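Local coordinates for ribosomal silencing factor RsfS (PDB 2ID1), which probably silences ribosomes by binding ribosomal protein uL14 on the large subunit and blocking its association with the small subunit, thereby repressing translation, at residues 34-45 / 84-95; 9-19 / 47-58. All blocks are in the same frame, centred on the assembly; numbering follows the deposited sequence.

Contact 1 of 2, residues 34-45 / 84-95; sequences FQRMIVATGDSN and DVVVHVMLPAVR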
loop_
_atom_site.group_PDB
_atom_site.type_symbol
_atom_site.label_atom_id
_atom_site.label_comp_id
_atom_site.label_asym_id
_atom_site.label_seq_id
_atom_site.Cartn_x
_atom_site.Cartn_y
_atom_site.Cartn_z
ATOM N N PHE A 34 2.886 -13.752 0.303
ATOM C CA PHE A 34 2.730 -13.010 -0.947
ATOM C C PHE A 34 4.060 -12.799 -1.681
ATOM O O PHE A 34 5.126 -12.861 -1.077
ATOM C CB PHE A 34 2.076 -11.651 -0.666
ATOM C CG PHE A 34 2.507 -11.022 0.632
ATOM C CD1 PHE A 34 1.713 -11.133 1.770
ATOM C CD2 PHE A 34 3.725 -10.355 0.725
ATOM C CE1 PHE A 34 2.135 -10.600 2.986
ATOM C CE2 PHE A 34 4.160 -9.819 1.935
ATOM C CZ PHE A 34 3.364 -9.938 3.069
ATOM N N GLN A 35 3.987 -12.550 -2.984
ATOM C CA GLN A 35 5.184 -12.351 -3.790
ATOM C C GLN A 35 5.604 -10.888 -3.923
ATOM O O GLN A 35 6.783 -10.548 -3.773
ATOM C CB GLN A 35 4.989 -12.943 -5.190
ATOM C CG GLN A 35 5.262 -14.440 -5.314
ATOM C CD GLN A 35 4.382 -15.283 -4.411
ATOM O OE1 GLN A 35 4.695 -15.500 -3.230
ATOM N NE2 GLN A 35 3.265 -15.759 -4.956
ATOM N N ARG A 36 4.641 -10.021 -4.215
ATOM C CA ARG A 36 4.929 -8.604 -4.370
ATOM C C ARG A 36 4.130 -7.749 -3.391
ATOM O O ARG A 36 2.955 -8.006 -3.140
ATOM C CB ARG A 36 4.632 -8.177 -5.806
ATOM C CG ARG A 36 5.784 -7.445 -6.461
ATOM C CD ARG A 36 6.452 -8.252 -7.580
ATOM N NE ARG A 36 6.880 -9.597 -7.187
ATOM C CZ ARG A 36 7.652 -10.380 -7.942
ATOM N NH1 ARG A 36 8.082 -9.944 -9.123
ATOM N NH2 ARG A 36 7.976 -11.606 -7.537
HETATM N N MSE A 37 4.787 -6.741 -2.832
HETATM C CA MSE A 37 4.167 -5.824 -1.882
HETATM C C MSE A 37 4.333 -4.403 -2.383
HETATM O O MSE A 37 5.336 -4.072 -3.002
HETATM C CB MSE A 37 4.828 -5.925 -0.515
HETATM C CG MSE A 37 4.365 -4.833 0.427
HETATM SE SE MSE A 37 4.993 -5.019 2.239
HETATM C CE MSE A 37 3.728 -6.372 2.872
ATOM N N ILE A 38 3.360 -3.555 -2.092
ATOM C CA ILE A 38 3.419 -2.170 -2.534
ATOM C C ILE A 38 3.076 -1.245 -1.375
ATOM O O ILE A 38 2.134 -1.500 -0.630
ATOM C CB ILE A 38 2.427 -1.920 -3.676
ATOM C CG1 ILE A 38 2.706 -2.888 -4.820
ATOM C CG2 ILE A 38 2.525 -0.482 -4.144
ATOM C CD1 ILE A 38 1.708 -2.807 -5.930
ATOM N N VAL A 39 3.836 -0.170 -1.225
ATOM C CA VAL A 39 3.585 0.773 -0.151
ATOM C C VAL A 39 3.518 2.181 -0.723
ATOM O O VAL A 39 4.523 2.692 -1.212
ATOM C CB VAL A 39 4.712 0.743 0.896
ATOM C CG1 VAL A 39 4.466 1.807 1.951
ATOM C CG2 VAL A 39 4.819 -0.637 1.520
ATOM N N ALA A 40 2.346 2.808 -0.681
ATOM C CA ALA A 40 2.218 4.168 -1.194
ATOM C C ALA A 40 1.753 5.077 -0.071
ATOM O O ALA A 40 1.142 4.624 0.897
ATOM C CB ALA A 40 1.241 4.211 -2.369
ATOM N N THR A 41 2.046 6.365 -0.207
ATOM C CA THR A 41 1.685 7.352 0.813
ATOM C C THR A 41 0.521 8.269 0.452
ATOM O O THR A 41 0.411 8.728 -0.678
ATOM C CB THR A 41 2.887 8.251 1.135
ATOM O OG1 THR A 41 3.988 7.440 1.565
ATOM C CG2 THR A 41 2.540 9.241 2.237
ATOM N N GLY A 42 -0.338 8.534 1.426
ATOM C CA GLY A 42 -1.453 9.432 1.197
ATOM C C GLY A 42 -1.339 10.588 2.174
ATOM O O GLY A 42 -1.181 10.353 3.376
ATOM N N ASP A 43 -1.411 11.823 1.684
ATOM C CA ASP A 43 -1.283 12.986 2.560
ATOM C C ASP A 43 -2.439 13.227 3.537
ATOM O O ASP A 43 -2.322 14.056 4.430
ATOM C CB ASP A 43 -1.053 14.251 1.729
ATOM C CG ASP A 43 0.215 14.180 0.886
ATOM O OD1 ASP A 43 1.287 13.822 1.433
ATOM O OD2 ASP A 43 0.141 14.496 -0.328
ATOM N N SER A 44 -3.541 12.506 3.398
ATOM C CA SER A 44 -4.663 12.714 4.300
ATOM C C SER A 44 -5.575 11.515 4.253
ATOM O O SER A 44 -5.643 10.842 3.236
ATOM C CB SER A 44 -5.433 13.949 3.874
ATOM O OG SER A 44 -5.552 13.973 2.463
ATOM N N ASN A 45 -6.287 11.248 5.340
ATOM C CA ASN A 45 -7.182 10.099 5.375
ATOM C C ASN A 45 -8.016 10.040 4.124
ATOM O O ASN A 45 -8.275 8.966 3.591
ATOM C CB ASN A 45 -8.115 10.199 6.552
ATOM C CG ASN A 45 -7.418 10.678 7.766
ATOM O OD1 ASN A 45 -6.922 11.811 7.800
ATOM N ND2 ASN A 45 -7.349 9.824 8.783
ATOM N N ASP A 84 -1.528 -12.894 -3.774
ATOM C CA ASP A 84 -0.081 -12.992 -3.902
ATOM C C ASP A 84 0.528 -11.612 -3.926
ATOM O O ASP A 84 1.749 -11.462 -3.901
ATOM C CB ASP A 84 0.294 -13.744 -5.170
ATOM C CG ASP A 84 -0.615 -14.929 -5.420
ATOM O OD1 ASP A 84 -1.685 -14.727 -6.050
ATOM O OD2 ASP A 84 -0.279 -16.053 -4.970
ATOM N N VAL A 85 -0.330 -10.602 -3.998
ATOM C CA VAL A 85 0.115 -9.220 -3.986
ATOM C C VAL A 85 -0.755 -8.455 -3.016
ATOM O O VAL A 85 -1.970 -8.641 -2.972
ATOM C CB VAL A 85 0.007 -8.557 -5.373
ATOM C CG1 VAL A 85 0.023 -7.045 -5.226
ATOM C CG2 VAL A 85 1.170 -8.983 -6.240
ATOM N N VAL A 86 -0.129 -7.587 -2.237
ATOM C CA VAL A 86 -0.863 -6.798 -1.267
ATOM C C VAL A 86 -0.379 -5.357 -1.291
ATOM O O VAL A 86 0.817 -5.113 -1.417
ATOM C CB VAL A 86 -0.696 -7.389 0.142
ATOM C CG1 VAL A 86 0.771 -7.477 0.496
ATOM C CG2 VAL A 86 -1.450 -6.540 1.145
ATOM N N VAL A 87 -1.316 -4.415 -1.179
ATOM C CA VAL A 87 -1.001 -2.979 -1.200
ATOM C C VAL A 87 -1.197 -2.321 0.156
ATOM O O VAL A 87 -2.208 -2.546 0.821
ATOM C CB VAL A 87 -1.890 -2.195 -2.200
ATOM C CG1 VAL A 87 -1.552 -0.717 -2.141
ATOM C CG2 VAL A 87 -1.693 -2.717 -3.607
ATOM N N HIS A 88 -0.216 -1.509 0.541
ATOM C CA HIS A 88 -0.244 -0.756 1.785
ATOM C C HIS A 88 -0.317 0.732 1.474
ATOM O O HIS A 88 0.580 1.285 0.831
ATOM C CB HIS A 88 1.005 -0.991 2.616
ATOM C CG HIS A 88 0.996 -2.272 3.378
ATOM N ND1 HIS A 88 1.308 -3.481 2.804
ATOM C CD2 HIS A 88 0.711 -2.532 4.676
ATOM C CE1 HIS A 88 1.221 -4.434 3.715
ATOM N NE2 HIS A 88 0.859 -3.883 4.860
ATOM N N VAL A 89 -1.393 1.375 1.924
ATOM C CA VAL A 89 -1.576 2.808 1.736
ATOM C C VAL A 89 -1.577 3.371 3.145
ATOM O O VAL A 89 -2.399 2.971 3.970
ATOM C CB VAL A 89 -2.903 3.108 1.062
ATOM C CG1 VAL A 89 -3.018 4.585 0.793
ATOM C CG2 VAL A 89 -3.009 2.320 -0.221
HETATM N N MSE A 90 -0.649 4.278 3.436
HETATM C CA MSE A 90 -0.576 4.834 4.778
HETATM C C MSE A 90 -0.113 6.288 4.853
HETATM O O MSE A 90 0.527 6.797 3.936
HETATM C CB MSE A 90 0.315 3.938 5.628
HETATM C CG MSE A 90 1.564 3.439 4.911
HETATM SE SE MSE A 90 2.557 2.047 5.906
HETATM C CE MSE A 90 2.922 0.841 4.425
ATOM N N LEU A 91 -0.476 6.971 5.936
ATOM C CA LEU A 91 -0.078 8.365 6.134
ATOM C C LEU A 91 1.425 8.450 6.328
ATOM O O LEU A 91 2.033 7.561 6.925
ATOM C CB LEU A 91 -0.745 8.926 7.365
ATOM C CG LEU A 91 -2.224 9.235 7.238
ATOM C CD1 LEU A 91 -2.848 9.260 8.614
ATOM C CD2 LEU A 91 -2.396 10.560 6.535
ATOM N N PRO A 92 2.039 9.551 5.877
ATOM C CA PRO A 92 3.490 9.753 5.994
ATOM C C PRO A 92 4.056 9.446 7.385
ATOM O O PRO A 92 5.038 8.698 7.516
ATOM C CB PRO A 92 3.666 11.219 5.598
ATOM C CG PRO A 92 2.360 11.837 6.006
ATOM C CD PRO A 92 1.366 10.815 5.540
ATOM N N ALA A 93 3.434 10.021 8.421
ATOM C CA ALA A 93 3.855 9.800 9.812
ATOM C C ALA A 93 3.691 8.330 10.201
ATOM O O ALA A 93 4.469 7.801 10.992
ATOM C CB ALA A 93 3.043 10.682 10.759
ATOM N N VAL A 94 2.673 7.680 9.644
ATOM C CA VAL A 94 2.436 6.282 9.937
ATOM C C VAL A 94 3.472 5.417 9.241
ATOM O O VAL A 94 4.105 4.567 9.872
ATOM C CB VAL A 94 1.035 5.843 9.505
ATOM C CG1 VAL A 94 0.831 4.360 9.813
ATOM C CG2 VAL A 94 0.000 6.675 10.236
ATOM N N ARG A 95 3.664 5.629 7.943
ATOM C CA ARG A 95 4.652 4.844 7.205
ATOM C C ARG A 95 6.000 4.908 7.928
ATOM O O ARG A 95 6.577 3.876 8.265
ATOM C CB ARG A 95 4.775 5.380 5.786
ATOM C CG ARG A 95 5.639 4.561 4.862
ATOM C CD ARG A 95 5.434 5.074 3.451
ATOM N NE ARG A 95 6.197 4.366 2.437
ATOM C CZ ARG A 95 6.039 4.558 1.131
ATOM N NH1 ARG A 95 6.777 3.889 0.259
ATOM N NH2 ARG A 95 5.140 5.414 0.684
#
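With CG anti to the backbone N (chi1 -173°) and the chain stretched out from CG to NE, R95 reaches back from the helix that follows strand 85-90 to the side chains of V39 and T41. V39 packs against one face of the guanidinium, and two partners beyond the strands fix the group: E101, in a salt bridge to NE, and the carbonyl of D21, which takes NH1. At the edge, NH2 comes to T41 OG1 in a hydrogen bond modelled too short to be trusted in detail.

F34 has its CG between the backbone N and the carbonyl carbon (chi1 36°), and V86 CG1 stands over the middle of its ring, 3.9 Å from the centroid in a CH-pi contact. M37, a selenomethionine on the same face of the sheet, sets its SE obliquely to the H88 imidazole, 4.6 Å from the ring centroid; the W77 ring also meets that imidazole. The other face carries I38, whose CD1 lies 4.1 Å from V87 CG2.

Between the two faces the backbones run parallel. D84 O accepts from both Q35 N and R36 N, then the bonds step from strand to strand: V86 N to R36 O, I38 N to V86 O, H88 N to I38 O, A40 N to H88 O, M90 N to A40 O, and finally G42 N to M90 O. This is the central parallel pair of a mixed four-stranded sheet, order 22-26, 36-41, 85-90, 77-82, in the alpha-beta fold of the Iojap/RsfS family.

Contact 2 of 2, residues 9-19 / 47-58; sequences LAIEALEDIKG and QVKALANSVQVK
K58 reaches across to helix 9-16 as a knob into the hole formed by L9, E12, A13 and D16, in a pair of helices that crosses at 139° on one side of the sheet. From the backbone outward, its CB lies 3.7 Å from A13 CB, and CG packs on that same methyl. CD comes 3.5 Å from L9 CD1, after a bend at chi2 (-74°) that turns CD toward L9. A second bend, at chi4, delivers NZ to D16 OD2 for a 2.9 Å salt bridge on the syn side of the carboxylate; E12 OE1 is a long ionic partner. The ammonium thus sits between two acids, which probably favours the protonated form of the lysine.

Further along, L14 CD2 packs 3.5 Å from V55 CG2, and I17 lies over A50, L51 and S54. Beneath this layer, V55 touches V80 and L14 touches A40 and V89, so the pair is seated on the strands. At I17 the chain is held by an amide: Q47 OE1 takes the backbone N of D43, while NE2 donates to I17 O. S54 OG hydrogen-bonds A13 O at 3.0 Å, approaching from above the carbonyl plane.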
loop_
_atom_site.group_PDB
_atom_site.type_symbol
_atom_site.label_atom_id
_atom_site.label_comp_id
_atom_site.label_asym_id
_atom_site.label_seq_id
_atom_site.Cartn_x
_atom_site.Cartn_y
_atom_site.Cartn_z
ATOM N N LEU A 9 -1.026 -3.031 -12.142
ATOM C CA LEU A 9 -2.415 -2.602 -12.140
ATOM C C LEU A 9 -2.719 -1.868 -10.826
ATOM O O LEU A 9 -3.421 -0.853 -10.811
ATOM C CB LEU A 9 -3.309 -3.836 -12.282
ATOM C CG LEU A 9 -4.690 -3.675 -12.922
ATOM C CD1 LEU A 9 -5.568 -2.790 -12.051
ATOM C CD2 LEU A 9 -4.530 -3.077 -14.316
ATOM N N ALA A 10 -2.178 -2.399 -9.731
ATOM C CA ALA A 10 -2.352 -1.831 -8.399
ATOM C C ALA A 10 -1.569 -0.534 -8.281
ATOM O O ALA A 10 -2.004 0.397 -7.609
ATOM C CB ALA A 10 -1.878 -2.820 -7.346
ATOM N N ILE A 11 -0.414 -0.478 -8.935
ATOM C CA ILE A 11 0.429 0.707 -8.896
ATOM C C ILE A 11 -0.211 1.820 -9.697
ATOM O O ILE A 11 -0.373 2.938 -9.207
ATOM C CB ILE A 11 1.837 0.403 -9.446
ATOM C CG1 ILE A 11 2.563 -0.544 -8.485
ATOM C CG2 ILE A 11 2.626 1.684 -9.645
ATOM C CD1 ILE A 11 3.991 -0.831 -8.862
ATOM N N GLU A 12 -0.588 1.517 -10.930
ATOM C CA GLU A 12 -1.226 2.506 -11.790
ATOM C C GLU A 12 -2.420 3.096 -11.042
ATOM O O GLU A 12 -2.637 4.313 -11.061
ATOM C CB GLU A 12 -1.690 1.841 -13.096
ATOM C CG GLU A 12 -2.329 2.799 -14.114
ATOM C CD GLU A 12 -2.778 2.101 -15.402
ATOM O OE1 GLU A 12 -3.701 1.254 -15.329
ATOM O OE2 GLU A 12 -2.206 2.404 -16.482
ATOM N N ALA A 13 -3.179 2.225 -10.375
ATOM C CA ALA A 13 -4.358 2.629 -9.603
ATOM C C ALA A 13 -3.994 3.633 -8.512
ATOM O O ALA A 13 -4.727 4.583 -8.261
ATOM C CB ALA A 13 -5.011 1.405 -8.980
ATOM N N LEU A 14 -2.863 3.404 -7.859
ATOM C CA LEU A 14 -2.398 4.301 -6.825
ATOM C C LEU A 14 -1.996 5.623 -7.473
ATOM O O LEU A 14 -2.065 6.677 -6.846
ATOM C CB LEU A 14 -1.208 3.676 -6.101
ATOM C CG LEU A 14 -1.525 2.439 -5.255
ATOM C CD1 LEU A 14 -0.299 1.579 -5.094
ATOM C CD2 LEU A 14 -2.058 2.874 -3.899
ATOM N N GLU A 15 -1.575 5.567 -8.736
ATOM C CA GLU A 15 -1.175 6.776 -9.450
ATOM C C GLU A 15 -2.382 7.586 -9.938
ATOM O O GLU A 15 -2.275 8.782 -10.173
ATOM C CB GLU A 15 -0.288 6.432 -10.652
ATOM C CG GLU A 15 1.019 5.733 -10.323
ATOM C CD GLU A 15 2.014 5.784 -11.490
ATOM O OE1 GLU A 15 3.088 5.128 -11.416
ATOM O OE2 GLU A 15 1.721 6.490 -12.484
ATOM N N ASP A 16 -3.523 6.935 -10.105
ATOM C CA ASP A 16 -4.702 7.654 -10.557
ATOM C C ASP A 16 -5.127 8.685 -9.520
ATOM O O ASP A 16 -5.759 9.676 -9.870
ATOM C CB ASP A 16 -5.870 6.700 -10.830
ATOM C CG ASP A 16 -5.514 5.592 -11.813
ATOM O OD1 ASP A 16 -4.772 5.863 -12.795
ATOM O OD2 ASP A 16 -6.001 4.451 -11.608
ATOM N N ILE A 17 -4.803 8.450 -8.249
ATOM C CA ILE A 17 -5.153 9.398 -7.192
ATOM C C ILE A 17 -3.873 10.007 -6.610
ATOM O O ILE A 17 -3.738 10.154 -5.409
ATOM C CB ILE A 17 -5.970 8.730 -6.033
ATOM C CG1 ILE A 17 -6.971 7.706 -6.587
ATOM C CG2 ILE A 17 -6.729 9.799 -5.248
ATOM C CD1 ILE A 17 -8.007 8.271 -7.547
ATOM N N LYS A 18 -2.938 10.361 -7.480
ATOM C CA LYS A 18 -1.673 10.970 -7.076
ATOM C C LYS A 18 -1.074 10.422 -5.778
ATOM O O LYS A 18 -0.970 11.135 -4.772
ATOM C CB LYS A 18 -1.835 12.490 -6.969
ATOM C CG LYS A 18 -2.365 13.141 -8.244
ATOM C CD LYS A 18 -1.490 12.812 -9.428
ATOM C CE LYS A 18 -2.050 13.358 -10.720
ATOM N NZ LYS A 18 -1.276 12.769 -11.867
ATOM N N GLY A 19 -0.679 9.150 -5.810
ATOM C CA GLY A 19 -0.080 8.523 -4.643
ATOM C C GLY A 19 1.375 8.938 -4.519
ATOM O O GLY A 19 2.100 9.010 -5.512
ATOM N N GLN A 47 -7.247 11.123 1.134
ATOM C CA GLN A 47 -6.450 10.598 0.036
ATOM C C GLN A 47 -6.086 9.141 0.260
ATOM O O GLN A 47 -6.066 8.344 -0.666
ATOM C CB GLN A 47 -5.160 11.397 -0.142
ATOM C CG GLN A 47 -4.633 11.336 -1.574
ATOM C CD GLN A 47 -3.134 11.509 -1.672
ATOM O OE1 GLN A 47 -2.531 12.266 -0.910
ATOM N NE2 GLN A 47 -2.526 10.820 -2.627
ATOM N N VAL A 48 -5.779 8.796 1.496
ATOM C CA VAL A 48 -5.420 7.442 1.795
ATOM C C VAL A 48 -6.545 6.488 1.461
ATOM O O VAL A 48 -6.325 5.458 0.835
ATOM C CB VAL A 48 -5.095 7.296 3.255
ATOM C CG1 VAL A 48 -4.787 5.841 3.573
ATOM C CG2 VAL A 48 -3.913 8.180 3.583
ATOM N N LYS A 49 -7.749 6.832 1.899
ATOM C CA LYS A 49 -8.917 6.014 1.653
ATOM C C LYS A 49 -9.263 5.975 0.174
ATOM O O LYS A 49 -9.783 4.975 -0.316
ATOM C CB LYS A 49 -10.090 6.539 2.471
ATOM C CG LYS A 49 -9.966 6.226 3.959
ATOM C CD LYS A 49 -10.778 7.184 4.848
ATOM C CE LYS A 49 -12.279 6.966 4.736
ATOM N NZ LYS A 49 -12.967 8.003 5.550
ATOM N N ALA A 50 -8.968 7.059 -0.540
ATOM C CA ALA A 50 -9.235 7.129 -1.976
ATOM C C ALA A 50 -8.248 6.227 -2.715
ATOM O O ALA A 50 -8.609 5.536 -3.660
ATOM C CB ALA A 50 -9.103 8.567 -2.468
ATOM N N LEU A 51 -6.996 6.250 -2.277
ATOM C CA LEU A 51 -5.967 5.418 -2.878
ATOM C C LEU A 51 -6.363 3.958 -2.620
ATOM O O LEU A 51 -6.298 3.122 -3.524
ATOM C CB LEU A 51 -4.594 5.727 -2.256
ATOM C CG LEU A 51 -3.948 7.096 -2.546
ATOM C CD1 LEU A 51 -2.881 7.390 -1.513
ATOM C CD2 LEU A 51 -3.364 7.118 -3.956
ATOM N N ALA A 52 -6.788 3.663 -1.390
ATOM C CA ALA A 52 -7.211 2.320 -1.027
ATOM C C ALA A 52 -8.407 1.919 -1.887
ATOM O O ALA A 52 -8.458 0.807 -2.398
ATOM C CB ALA A 52 -7.585 2.264 0.430
ATOM N N ASN A 53 -9.370 2.819 -2.060
ATOM C CA ASN A 53 -10.530 2.489 -2.864
ATOM C C ASN A 53 -10.155 2.280 -4.307
ATOM O O ASN A 53 -10.585 1.315 -4.935
ATOM C CB ASN A 53 -11.602 3.577 -2.786
ATOM C CG ASN A 53 -12.437 3.503 -1.500
ATOM O OD1 ASN A 53 -12.737 2.411 -0.992
ATOM N ND2 ASN A 53 -12.836 4.667 -0.987
ATOM N N SER A 54 -9.353 3.186 -4.848
ATOM C CA SER A 54 -8.929 3.070 -6.243
ATOM C C SER A 54 -8.276 1.706 -6.502
ATOM O O SER A 54 -8.537 1.070 -7.519
ATOM C CB SER A 54 -7.955 4.194 -6.592
ATOM O OG SER A 54 -7.676 4.191 -7.975
ATOM N N VAL A 55 -7.431 1.256 -5.584
ATOM C CA VAL A 55 -6.794 -0.030 -5.767
ATOM C C VAL A 55 -7.807 -1.160 -5.824
ATOM O O VAL A 55 -7.655 -2.090 -6.610
ATOM C CB VAL A 55 -5.809 -0.347 -4.645
ATOM C CG1 VAL A 55 -5.372 -1.806 -4.728
ATOM C CG2 VAL A 55 -4.612 0.567 -4.747
ATOM N N GLN A 56 -8.839 -1.106 -4.994
ATOM C CA GLN A 56 -9.817 -2.181 -5.020
ATOM C C GLN A 56 -10.676 -2.117 -6.270
ATOM O O GLN A 56 -10.854 -3.119 -6.955
ATOM C CB GLN A 56 -10.712 -2.138 -3.786
ATOM C CG GLN A 56 -10.043 -2.540 -2.497
ATOM C CD GLN A 56 -10.991 -2.420 -1.318
ATOM O OE1 GLN A 56 -12.033 -3.083 -1.270
ATOM N NE2 GLN A 56 -10.642 -1.563 -0.365
ATOM N N VAL A 57 -11.198 -0.940 -6.586
ATOM C CA VAL A 57 -12.050 -0.819 -7.761
ATOM C C VAL A 57 -11.350 -1.182 -9.066
ATOM O O VAL A 57 -11.986 -1.679 -9.996
ATOM C CB VAL A 57 -12.615 0.592 -7.895
ATOM C CG1 VAL A 57 -13.555 0.657 -9.085
ATOM C CG2 VAL A 57 -13.345 0.962 -6.627
ATOM N N LYS A 58 -10.047 -0.934 -9.119
ATOM C CA LYS A 58 -9.241 -1.223 -10.300
ATOM C C LYS A 58 -8.978 -2.719 -10.460
ATOM O O LYS A 58 -9.095 -3.263 -11.560
ATOM C CB LYS A 58 -7.910 -0.469 -10.219
ATOM C CG LYS A 58 -7.744 0.639 -11.246
ATOM C CD LYS A 58 -7.478 0.079 -12.629
ATOM C CE LYS A 58 -7.626 1.158 -13.689
ATOM N NZ LYS A 58 -6.711 2.306 -13.445
#

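From the N terminus the chain first runs through helix 3-16, then edge strand 22-26 and strand 36-41, before helix 45-61 returns to the first helix and closes contact 2 around those two strands. Strand 77-82 follows, and only with 85-90 does the chain come back beside 36-41, closing contact 1 around helix 45-61. The segments alternate in sequence, so the two closures cross and neither nests in the other. Contact 1 joins the central strands; contact 2 joins the helices lying on one face of them. They meet where V89 CG1 packs against L51 CB and I38 CD1 against I11 CG1, tying helix layer to sheet.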